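Local coordinates for protein proliferating cell nuclear antigen (Entamoeba histolytica, PDB 3P91) that probably acts as a DNA sliding clamp, a ring-shaped processivity factor that keeps DNA polymerase delta on its template during replication, at residues A15-K18 with R19-S23; Q43-D46 with N47-S51. One frame throughout, in Å; residues are numbered along the deposited sequence.

Overall arrangement
Both contacts are local and lie in the N-terminal PCNA family region of one subunit of the three-chain assembly. Contact 1 is a run of turns in helix 14-25, and contact 2 is the bend that joins strand 39-45 to strand 52-57. Their centres are 19 Å apart, and their nearest atoms are about 9 Å apart, so they do not touch. Strand 52-57 is their common neighbour: Leu16, Phe17 and Val20 pack on it, while the bend at 46-51 leads into it. Both also touch strand 247-253, next to it in the sheet. Neither contact meets another subunit of the assembly.

Contact 1: residues A15-K18 with R19-S23; sequences ALFK and RVVES
Arg19 reaches back over Ala15, one helical turn earlier. Its CB, CG and CD run past Ala15 O, and CG comes within 3.0 Å of that oxygen. NE and CZ follow, and Ala15 CB sits over the centre of one guanidinium face, 3.8 Å from Arg19 CZ. The chain is extended from CG to NE, with CG beside the backbone N (chi1 -66°), and this lays it along the preceding turn. Ala15 O also accepts Arg19 N at 2.9 Å.

This is helix 14-25 of the PCNA clamp fold, with regular i to i+4 backbone bonds. Its apolar side faces strand 52-57 and helix 77-84. There, Val21 CG2 lies over one face of the Phe17 ring, 4.1 Å from the centroid and 11° off the normal, a CH-pi contact. Phe11 stacks with the same ring. Leu16 CD1 meets Val20 CG2 at 4.1 Å.

On the polar side, one water donates to Lys18 O and, at 2.8 Å, to Glu22 OE1. Lys18 NZ turns elsewhere, to Leu87 O, and Glu22 OE2 forms a salt bridge with Lys25. Arg19 O accepts both Ser23 N and Ser23 OG, which arrive from opposite faces of its plane, the hydroxyl at 2.7 Å.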
loop_
_atom_site.group_PDB
_atom_site.type_symbol
_atom_site.label_atom_id
_atom_site.label_comp_id
_atom_site.label_asym_id
_atom_site.label_seq_id
_atom_site.Cartn_x
_atom_site.Cartn_y
_atom_site.Cartn_z
ATOM N N ALA A 15 3.698 21.936 -7.839
ATOM C CA ALA A 15 2.567 21.208 -7.274
ATOM C C ALA A 15 1.261 21.578 -7.967
ATOM O O ALA A 15 0.422 20.717 -8.224
ATOM C CB ALA A 15 2.466 21.474 -5.787
ATOM N N LEU A 16 1.099 22.860 -8.272
ATOM C CA LEU A 16 -0.125 23.366 -8.887
ATOM C C LEU A 16 -0.506 22.618 -10.166
ATOM O O LEU A 16 -1.644 22.182 -10.322
ATOM C CB LEU A 16 0.003 24.872 -9.160
ATOM C CG LEU A 16 -1.220 25.726 -9.531
ATOM C CD1 LEU A 16 -1.505 25.708 -11.019
ATOM C CD2 LEU A 16 -2.435 25.280 -8.737
ATOM N N PHE A 17 0.443 22.465 -11.081
ATOM C CA PHE A 17 0.142 21.845 -12.365
ATOM C C PHE A 17 0.007 20.325 -12.279
ATOM O O PHE A 17 -0.745 19.715 -13.036
ATOM C CB PHE A 17 1.197 22.229 -13.392
ATOM C CG PHE A 17 0.813 21.906 -14.806
ATOM C CD1 PHE A 17 -0.347 22.424 -15.355
ATOM C CD2 PHE A 17 1.622 21.105 -15.592
ATOM C CE1 PHE A 17 -0.700 22.137 -16.662
ATOM C CE2 PHE A 17 1.277 20.817 -16.896
ATOM C CZ PHE A 17 0.111 21.334 -17.433
ATOM N N LYS A 18 0.744 19.716 -11.360
ATOM C CA LYS A 18 0.603 18.293 -11.088
ATOM C C LYS A 18 -0.779 17.991 -10.538
ATOM O O LYS A 18 -1.429 17.034 -10.949
ATOM C CB LYS A 18 1.667 17.839 -10.092
ATOM C CG LYS A 18 3.091 18.028 -10.594
ATOM C CD LYS A 18 4.132 17.640 -9.553
ATOM C CE LYS A 18 4.093 16.158 -9.260
ATOM N NZ LYS A 18 5.290 15.764 -8.487
ATOM N N ARG A 19 -1.222 18.815 -9.601
ATOM C CA ARG A 19 -2.547 18.669 -9.012
ATOM C C ARG A 19 -3.656 18.924 -10.024
ATOM O O ARG A 19 -4.667 18.230 -10.044
ATOM C CB ARG A 19 -2.684 19.615 -7.831
ATOM C CG ARG A 19 -1.764 19.241 -6.721
ATOM C CD ARG A 19 -1.685 20.305 -5.663
ATOM N NE ARG A 19 -0.920 19.797 -4.530
ATOM C CZ ARG A 19 -0.486 20.538 -3.519
ATOM N NH1 ARG A 19 -0.736 21.843 -3.499
ATOM N NH2 ARG A 19 0.207 19.972 -2.534
ATOM N N VAL A 20 -3.457 19.928 -10.867
ATOM C CA VAL A 20 -4.387 20.212 -11.945
ATOM C C VAL A 20 -4.583 18.975 -12.814
ATOM O O VAL A 20 -5.710 18.536 -13.044
ATOM C CB VAL A 20 -3.872 21.377 -12.799
ATOM C CG1 VAL A 20 -4.526 21.386 -14.174
ATOM C CG2 VAL A 20 -4.085 22.682 -12.075
ATOM N N VAL A 21 -3.473 18.409 -13.274
ATOM C CA VAL A 21 -3.501 17.260 -14.174
ATOM C C VAL A 21 -4.107 15.974 -13.576
ATOM O O VAL A 21 -4.770 15.212 -14.281
ATOM C CB VAL A 21 -2.104 17.004 -14.767
ATOM C CG1 VAL A 21 -2.074 15.710 -15.551
ATOM C CG2 VAL A 21 -1.716 18.165 -15.645
ATOM N N GLU A 22 -3.888 15.728 -12.289
ATOM C CA GLU A 22 -4.561 14.619 -11.614
ATOM C C GLU A 22 -6.067 14.821 -11.583
ATOM O O GLU A 22 -6.836 13.972 -12.028
ATOM C CB GLU A 22 -4.054 14.474 -10.184
ATOM C CG GLU A 22 -2.687 13.860 -10.116
ATOM C CD GLU A 22 -2.553 12.725 -11.100
ATOM O OE1 GLU A 22 -1.715 12.835 -12.021
ATOM O OE2 GLU A 22 -3.300 11.730 -10.963
ATOM N N SER A 23 -6.478 15.957 -11.040
ATOM C CA SER A 23 -7.879 16.302 -10.953
ATOM C C SER A 23 -8.529 16.173 -12.316
ATOM O O SER A 23 -9.606 15.608 -12.452
ATOM C CB SER A 23 -8.013 17.728 -10.440
ATOM O OG SER A 23 -7.259 17.889 -9.251
HETATM O O HOH W 1 0.129 14.820 -12.667
#

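Contact 2: residues Q43-D46 with N47-S51; sequences QCMD and NSHVS
Asp46 and the backbone of Ser48 to Ser51 hold together the hairpin loop between antiparallel strands 39-45 and 52-57, in the N-terminal PCNA region. Asp46 OD2 takes two backbone N-H groups. Val50 N meets the syn lone pair of Asp46 OD2 at 2.6 Å, with an N-H...O angle of 169°. Ser51 N reaches Asp46 OD2 from above the carboxylate plane at 3.0 Å. Asp46 OD1 receives a weak bond from Ser48 N. Asp46 CG lies between its own backbone N and carbonyl carbon (chi1 78°), which turns the carboxylate over the following residues.

Asp46 N donates to Ser51 O, and His49 N donates to Asp46 O at 3.0 Å, closing the type I beta turn from Asp46 to His49. The same Asp46 O accepts His49 ND1 at 3.2 Å. The oxygen lies in the imidazole plane, at the ring edge, and ND1 sits nearly in line with the carbonyl.

The apolar contact is Met45 over His49. The side chains cross at about a right angle. Met45 CE lies above the centre of one face of the His49 ring, 3.4 Å from the centroid and 12° off the normal, a CH-pi contact.

Gln214, on helix 212-218, bonds Ser51 OG and, weakly, Asp46 OD1. The buried carboxylate gathers several N-H groups, which would be expected to stabilise its negative charge. The bond at its edge and the methyl over its face would limit the rotation of the imidazole.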
loop_
_atom_site.group_PDB
_atom_site.type_symbol
_atom_site.label_atom_id
_atom_site.label_comp_id
_atom_site.label_asym_id
_atom_site.label_seq_id
_atom_site.Cartn_x
_atom_site.Cartn_y
_atom_site.Cartn_z
ATOM N N GLN A 43 -11.954 23.922 -21.425
ATOM C CA GLN A 43 -13.404 23.855 -21.365
ATOM C C GLN A 43 -13.860 22.752 -22.285
ATOM O O GLN A 43 -13.726 22.856 -23.508
ATOM C CB GLN A 43 -14.048 25.172 -21.798
ATOM C CG GLN A 43 -14.161 26.190 -20.686
ATOM C CD GLN A 43 -15.300 27.170 -20.898
ATOM O OE1 GLN A 43 -15.980 27.148 -21.930
ATOM N NE2 GLN A 43 -15.513 28.042 -19.917
ATOM N N CYS A 44 -14.393 21.693 -21.691
ATOM C CA CYS A 44 -14.796 20.525 -22.448
ATOM C C CYS A 44 -15.698 19.654 -21.594
ATOM O O CYS A 44 -15.787 19.839 -20.377
ATOM C CB CYS A 44 -13.568 19.729 -22.858
ATOM S SG CYS A 44 -12.716 19.020 -21.443
ATOM N N MET A 45 -16.360 18.701 -22.243
ATOM C CA MET A 45 -17.204 17.730 -21.559
ATOM C C MET A 45 -16.365 16.626 -20.967
ATOM O O MET A 45 -15.275 16.338 -21.455
ATOM C CB MET A 45 -18.208 17.120 -22.529
ATOM C CG MET A 45 -19.168 18.131 -23.112
ATOM S SD MET A 45 -20.480 17.345 -24.045
ATOM C CE MET A 45 -19.539 16.449 -25.265
ATOM N N ASP A 46 -16.877 16.005 -19.913
ATOM C CA ASP A 46 -16.215 14.852 -19.321
ATOM C C ASP A 46 -16.203 13.706 -20.319
ATOM O O ASP A 46 -16.823 13.785 -21.374
ATOM C CB ASP A 46 -16.957 14.414 -18.062
ATOM C CG ASP A 46 -18.207 13.625 -18.374
ATOM O OD1 ASP A 46 -18.399 12.566 -17.757
ATOM O OD2 ASP A 46 -18.995 14.051 -19.239
ATOM N N ASN A 47 -15.505 12.637 -19.969
ATOM C CA ASN A 47 -15.473 11.423 -20.777
ATOM C C ASN A 47 -16.840 10.932 -21.245
ATOM O O ASN A 47 -17.002 10.533 -22.397
ATOM C CB ASN A 47 -14.787 10.300 -19.995
ATOM C CG ASN A 47 -13.280 10.356 -20.105
ATOM O OD1 ASN A 47 -12.739 10.614 -21.176
ATOM N ND2 ASN A 47 -12.594 10.121 -18.995
ATOM N N SER A 48 -17.816 10.943 -20.341
ATOM C CA SER A 48 -19.145 10.421 -20.641
ATOM C C SER A 48 -20.043 11.398 -21.389
ATOM O O SER A 48 -21.178 11.060 -21.720
ATOM C CB SER A 48 -19.841 10.004 -19.359
ATOM O OG SER A 48 -19.066 9.051 -18.677
ATOM N N HIS A 49 -19.543 12.600 -21.652
ATOM C CA HIS A 49 -20.350 13.600 -22.315
ATOM C C HIS A 49 -21.598 13.794 -21.497
ATOM O O HIS A 49 -22.710 13.719 -22.010
ATOM C CB HIS A 49 -20.718 13.128 -23.713
ATOM C CG HIS A 49 -19.566 13.138 -24.660
ATOM N ND1 HIS A 49 -18.270 13.358 -24.245
ATOM C CD2 HIS A 49 -19.510 12.969 -26.001
ATOM C CE1 HIS A 49 -17.464 13.325 -25.290
ATOM N NE2 HIS A 49 -18.191 13.091 -26.368
ATOM N N VAL A 50 -21.398 14.032 -20.210
ATOM C CA VAL A 50 -22.489 14.133 -19.257
ATOM C C VAL A 50 -22.360 15.432 -18.487
ATOM O O VAL A 50 -23.346 15.989 -18.009
ATOM C CB VAL A 50 -22.458 12.945 -18.269
ATOM C CG1 VAL A 50 -23.018 13.348 -16.929
ATOM C CG2 VAL A 50 -23.209 11.756 -18.838
ATOM N N SER A 51 -21.130 15.917 -18.383
ATOM C CA SER A 51 -20.851 17.099 -17.597
ATOM C C SER A 51 -19.822 17.969 -18.288
ATOM O O SER A 51 -19.342 17.659 -19.377
ATOM C CB SER A 51 -20.332 16.701 -16.219
ATOM O OG SER A 51 -19.089 16.022 -16.332
#